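Local atomic coordinates of 336aa long hypothetical dTDP-glucose 4,6-dehydratase (Pyrococcus horikoshii, PDB entry 2HUN), a protein that binds NAD(+) and is probably a dTDP-glucose 4,6-dehydratase, a lyase built on a Rossmann fold. Residues 195-198 with 199-203; 252-255 with 256-260. All coordinates share one frame; numbering follows the deposited sequence.

Interaction 1. Residues 195-198 with 199-203; sequences TIIR and ASLGL
The amides of L201 and L203 hold the carbonyl oxygen of R198 from opposite faces of its plane as helix 191-200 comes to its end. L203 N reaches R198 O at 2.9 Å with a nearly straight N-H...O angle of 160°, whereas L201 N stands well above the carbonyl plane and makes a more bent bond to R198 O of 3.0 Å. With G202 N bonded to A199 O at 3.0 Å and G202 at positive phi (59°), this is a Schellman motif in which G202 is the C-prime residue, in a left-handed backbone conformation that glycine adopts most easily. One turn earlier the ordinary helical pattern holds, A199 N to T195 O and S200 N to I196 O. The hydroxyl of S200 bends back onto its own helix: chi1 of 71° sets OG between the backbone N and the carbonyl carbon, from where it donates to I197 O at 2.7 Å. The bond from L201 N to I197 O is weak, so the serine serves this carbonyl where the backbone pattern falters. Beyond the turn, L203 and R198 cross at about a right angle. L203 CB lies over one face of the guanidinium, offset toward its rim, and L203 CD1 comes within 3.9 Å of R198 NH1. The arginine chain bends at chi3, and NH1 and NH2 end on backbone carbonyls: those of I326 and H328, bound by NH1, tie the helix end to the C-terminal part of the chain, and that of K204, bound by NH2, ties it to the residue just after the turn.

Interaction 2. Residues 252-255 with 256-260; sequences EVVK and IILRL
Side chains one turn apart pair up in a local i to i+4 contact on the face of helix 250-260 that packs against helix 191-200, away from the NAD site. V253 and I257 run alongside each other in the same direction, with V253 CG1 meeting I257 CD1 at 3.8 Å. V254 and L258 repeat the pattern one residue on, V254 CG1 lying 3.9 Å from L258 CD1. In V253 the touching branch is the one anti to the backbone N (chi1 174°), and in I257 CG1 stands anti to the carbonyl carbon, which brings CD1 back beside the valine methyl. I257 CG1 also rests 3.3 Å from V253 O, and L258 CG sits 3.2 Å from V254 O, so the branched chains lean on the carbonyls of the preceding turn as well as on its methyls. Beneath them runs an unbroken set of backbone bonds. I257 N to V253 O and L258 N to V254 O are both 3.0 Å and nearly along the C=O axis, while I256 N to E252 O and R259 N to K255 O are each 3.1 Å. An alanine in place of I257 would keep the backbone bond but would probably leave V253 CG1 without its methyl partner and open a gap against T195 and I196. At the more exposed side E252 OE1 accepts from T249 N and R259 NH2 forms a salt bridge with D301. The two apolar pairs pack on helix 191-200, and V254 and L258 also touch I205 of strand 205-208 and I268 of strand 268-271; I256, partly exposed, touches F300 at the start of helix 300-313.

Helices 191-200 and 250-260 pack directly on each other, so T195, I196 and A199 of interaction 1 share an apolar interface with V254, I257 and L258 of interaction 2, the centres of the two contacts being about 12 Å apart. T195 CG2 meets I257 CD1 at 3.7 Å, A199 CB meets L258 CD2 at 3.8 Å, and T195 OG1 lies beside V254 CG2. Both helices also touch I205 of strand 205-208 and helix 300-313. In interaction 1 the buried helical residues give way to an exposed turn, and polar backbone capping and a buried arginine dominate. Interaction 2 stays within regular helix: its buried aliphatic side faces the first helix, while R259 is exposed.

Interaction 1. Residues 195-198 with 199-203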
loop_
_atom_site.group_PDB
_atom_site.type_symbol
_atom_site.label_atom_id
_atom_site.label_comp_id
_atom_site.label_asym_id
_atom_site.label_seq_id
_atom_site.Cartn_x
_atom_site.Cartn_y
_atom_site.Cartn_z
ATOM N N THR A 195 27.302 -19.823 1.504
ATOM C CA THR A 195 28.258 -20.199 2.536
ATOM C C THR A 195 28.504 -21.707 2.577
ATOM O O THR A 195 29.652 -22.147 2.630
ATOM C CB THR A 195 27.789 -19.733 3.931
ATOM O OG1 THR A 195 27.636 -18.307 3.932
ATOM C CG2 THR A 195 28.808 -20.121 4.996
ATOM N N ILE A 196 27.432 -22.497 2.556
ATOM C CA ILE A 196 27.557 -23.952 2.592
ATOM C C ILE A 196 28.341 -24.459 1.382
ATOM O O ILE A 196 29.298 -25.222 1.523
ATOM C CB ILE A 196 26.173 -24.632 2.597
ATOM C CG1 ILE A 196 25.426 -24.291 3.890
ATOM C CG2 ILE A 196 26.335 -26.139 2.466
ATOM C CD1 ILE A 196 23.971 -24.684 3.870
ATOM N N ILE A 197 27.921 -24.032 0.195
ATOM C CA ILE A 197 28.573 -24.429 -1.044
ATOM C C ILE A 197 30.068 -24.094 -1.048
ATOM O O ILE A 197 30.912 -24.972 -1.253
ATOM C CB ILE A 197 27.893 -23.747 -2.251
ATOM C CG1 ILE A 197 26.494 -24.342 -2.450
ATOM C CG2 ILE A 197 28.748 -23.913 -3.504
ATOM C CD1 ILE A 197 25.664 -23.644 -3.508
ATOM N N ARG A 198 30.395 -22.828 -0.820
ATOM C CA ARG A 198 31.788 -22.402 -0.805
ATOM C C ARG A 198 32.627 -23.122 0.249
ATOM O O ARG A 198 33.762 -23.507 -0.020
ATOM C CB ARG A 198 31.881 -20.888 -0.593
ATOM C CG ARG A 198 31.441 -20.065 -1.801
ATOM C CD ARG A 198 31.471 -18.567 -1.495
ATOM N NE ARG A 198 32.826 -18.058 -1.287
ATOM C CZ ARG A 198 33.672 -17.749 -2.267
ATOM N NH1 ARG A 198 33.308 -17.893 -3.538
ATOM N NH2 ARG A 198 34.886 -17.296 -1.976
ATOM N N ALA A 199 32.072 -23.310 1.443
ATOM C CA ALA A 199 32.802 -23.980 2.510
ATOM C C ALA A 199 33.091 -25.437 2.154
ATOM O O ALA A 199 34.164 -25.957 2.459
ATOM C CB ALA A 199 32.018 -23.905 3.815
ATOM N N SER A 200 32.134 -26.099 1.512
ATOM C CA SER A 200 32.326 -27.492 1.129
ATOM C C SER A 200 33.418 -27.588 0.063
ATOM O O SER A 200 33.948 -28.669 -0.198
ATOM C CB SER A 200 31.026 -28.089 0.582
ATOM O OG SER A 200 30.717 -27.559 -0.696
ATOM N N LEU A 201 33.743 -26.449 -0.546
ATOM C CA LEU A 201 34.764 -26.381 -1.587
ATOM C C LEU A 201 36.040 -25.707 -1.093
ATOM O O LEU A 201 36.886 -25.298 -1.894
ATOM C CB LEU A 201 34.232 -25.617 -2.800
ATOM C CG LEU A 201 33.170 -26.325 -3.641
ATOM C CD1 LEU A 201 32.612 -25.361 -4.677
ATOM C CD2 LEU A 201 33.785 -27.548 -4.312
ATOM N N GLY A 202 36.169 -25.583 0.222
ATOM C CA GLY A 202 37.346 -24.958 0.794
ATOM C C GLY A 202 37.587 -23.526 0.348
ATOM O O GLY A 202 38.720 -23.046 0.406
ATOM N N LEU A 203 36.536 -22.838 -0.094
ATOM C CA LEU A 203 36.668 -21.453 -0.538
ATOM C C LEU A 203 36.475 -20.488 0.627
ATOM O O LEU A 203 35.737 -20.775 1.572
ATOM C CB LEU A 203 35.652 -21.139 -1.645
ATOM C CG LEU A 203 35.738 -21.980 -2.922
ATOM C CD1 LEU A 203 34.649 -21.565 -3.900
ATOM C CD2 LEU A 203 37.110 -21.804 -3.557
#

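Interaction 2. Residues 252-255 with 256-260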
loop_
_atom_site.group_PDB
_atom_site.type_symbol
_atom_site.label_atom_id
_atom_site.label_comp_id
_atom_site.label_asym_id
_atom_site.label_seq_id
_atom_site.Cartn_x
_atom_site.Cartn_y
_atom_site.Cartn_z
ATOM N N GLU A 252 27.659 -14.278 12.544
ATOM C CA GLU A 252 27.073 -15.271 13.440
ATOM C C GLU A 252 26.561 -16.466 12.652
ATOM O O GLU A 252 26.773 -17.618 13.039
ATOM C CB GLU A 252 25.909 -14.669 14.230
ATOM C CG GLU A 252 26.309 -13.931 15.494
ATOM C CD GLU A 252 25.107 -13.342 16.212
ATOM O OE1 GLU A 252 24.416 -12.491 15.608
ATOM O OE2 GLU A 252 24.857 -13.734 17.374
ATOM N N VAL A 253 25.871 -16.180 11.551
ATOM C CA VAL A 253 25.324 -17.226 10.698
ATOM C C VAL A 253 26.464 -18.079 10.158
ATOM O O VAL A 253 26.431 -19.306 10.257
ATOM C CB VAL A 253 24.518 -16.620 9.524
ATOM C CG1 VAL A 253 24.075 -17.716 8.563
ATOM C CG2 VAL A 253 23.298 -15.876 10.068
ATOM N N VAL A 254 27.480 -17.424 9.606
ATOM C CA VAL A 254 28.632 -18.130 9.057
ATOM C C VAL A 254 29.346 -18.996 10.096
ATOM O O VAL A 254 29.658 -20.152 9.826
ATOM C CB VAL A 254 29.632 -17.140 8.429
ATOM C CG1 VAL A 254 30.939 -17.849 8.101
ATOM C CG2 VAL A 254 29.029 -16.546 7.162
ATOM N N LYS A 255 29.596 -18.452 11.283
ATOM C CA LYS A 255 30.265 -19.223 12.330
ATOM C C LYS A 255 29.502 -20.497 12.678
ATOM O O LYS A 255 30.103 -21.542 12.924
ATOM C CB LYS A 255 30.440 -18.387 13.604
ATOM C CG LYS A 255 31.670 -17.480 13.612
ATOM C CD LYS A 255 31.785 -16.721 14.933
ATOM C CE LYS A 255 32.838 -15.626 14.860
ATOM N NZ LYS A 255 32.935 -14.870 16.141
ATOM N N ILE A 256 28.177 -20.411 12.706
ATOM C CA ILE A 256 27.352 -21.568 13.033
ATOM C C ILE A 256 27.343 -22.592 11.896
ATOM O O ILE A 256 27.378 -23.798 12.138
ATOM C CB ILE A 256 25.906 -21.119 13.382
ATOM C CG1 ILE A 256 25.919 -20.391 14.731
ATOM C CG2 ILE A 256 24.972 -22.318 13.429
ATOM C CD1 ILE A 256 24.588 -19.803 15.141
ATOM N N ILE A 257 27.304 -22.114 10.657
ATOM C CA ILE A 257 27.310 -23.007 9.503
ATOM C C ILE A 257 28.598 -23.833 9.478
ATOM O O ILE A 257 28.573 -25.044 9.262
ATOM C CB ILE A 257 27.201 -22.212 8.178
ATOM C CG1 ILE A 257 25.790 -21.629 8.039
ATOM C CG2 ILE A 257 27.537 -23.116 6.990
ATOM C CD1 ILE A 257 25.598 -20.768 6.811
ATOM N N LEU A 258 29.726 -23.170 9.706
ATOM C CA LEU A 258 31.015 -23.849 9.700
ATOM C C LEU A 258 31.088 -24.881 10.811
ATOM O O LEU A 258 31.530 -26.009 10.590
ATOM C CB LEU A 258 32.147 -22.830 9.842
ATOM C CG LEU A 258 32.177 -21.805 8.707
ATOM C CD1 LEU A 258 33.350 -20.867 8.887
ATOM C CD2 LEU A 258 32.267 -22.528 7.370
ATOM N N ARG A 259 30.656 -24.495 12.008
ATOM C CA ARG A 259 30.665 -25.416 13.132
ATOM C C ARG A 259 29.850 -26.654 12.789
ATOM O O ARG A 259 30.318 -27.781 12.949
ATOM C CB ARG A 259 30.081 -24.747 14.385
ATOM C CG ARG A 259 29.624 -25.741 15.447
ATOM C CD ARG A 259 29.320 -25.062 16.776
ATOM N NE ARG A 259 28.195 -24.129 16.715
ATOM C CZ ARG A 259 26.910 -24.489 16.720
ATOM N NH1 ARG A 259 26.566 -25.769 16.780
ATOM N NH2 ARG A 259 25.966 -23.558 16.674
ATOM N N LEU A 260 28.634 -26.436 12.296
ATOM C CA LEU A 260 27.738 -27.535 11.954
ATOM C C LEU A 260 28.209 -28.356 10.765
ATOM O O LEU A 260 27.699 -29.449 10.516
ATOM C CB LEU A 260 26.320 -27.001 11.716
ATOM C CG LEU A 260 25.664 -26.444 12.987
ATOM C CD1 LEU A 260 24.318 -25.813 12.660
ATOM C CD2 LEU A 260 25.497 -27.568 14.001
#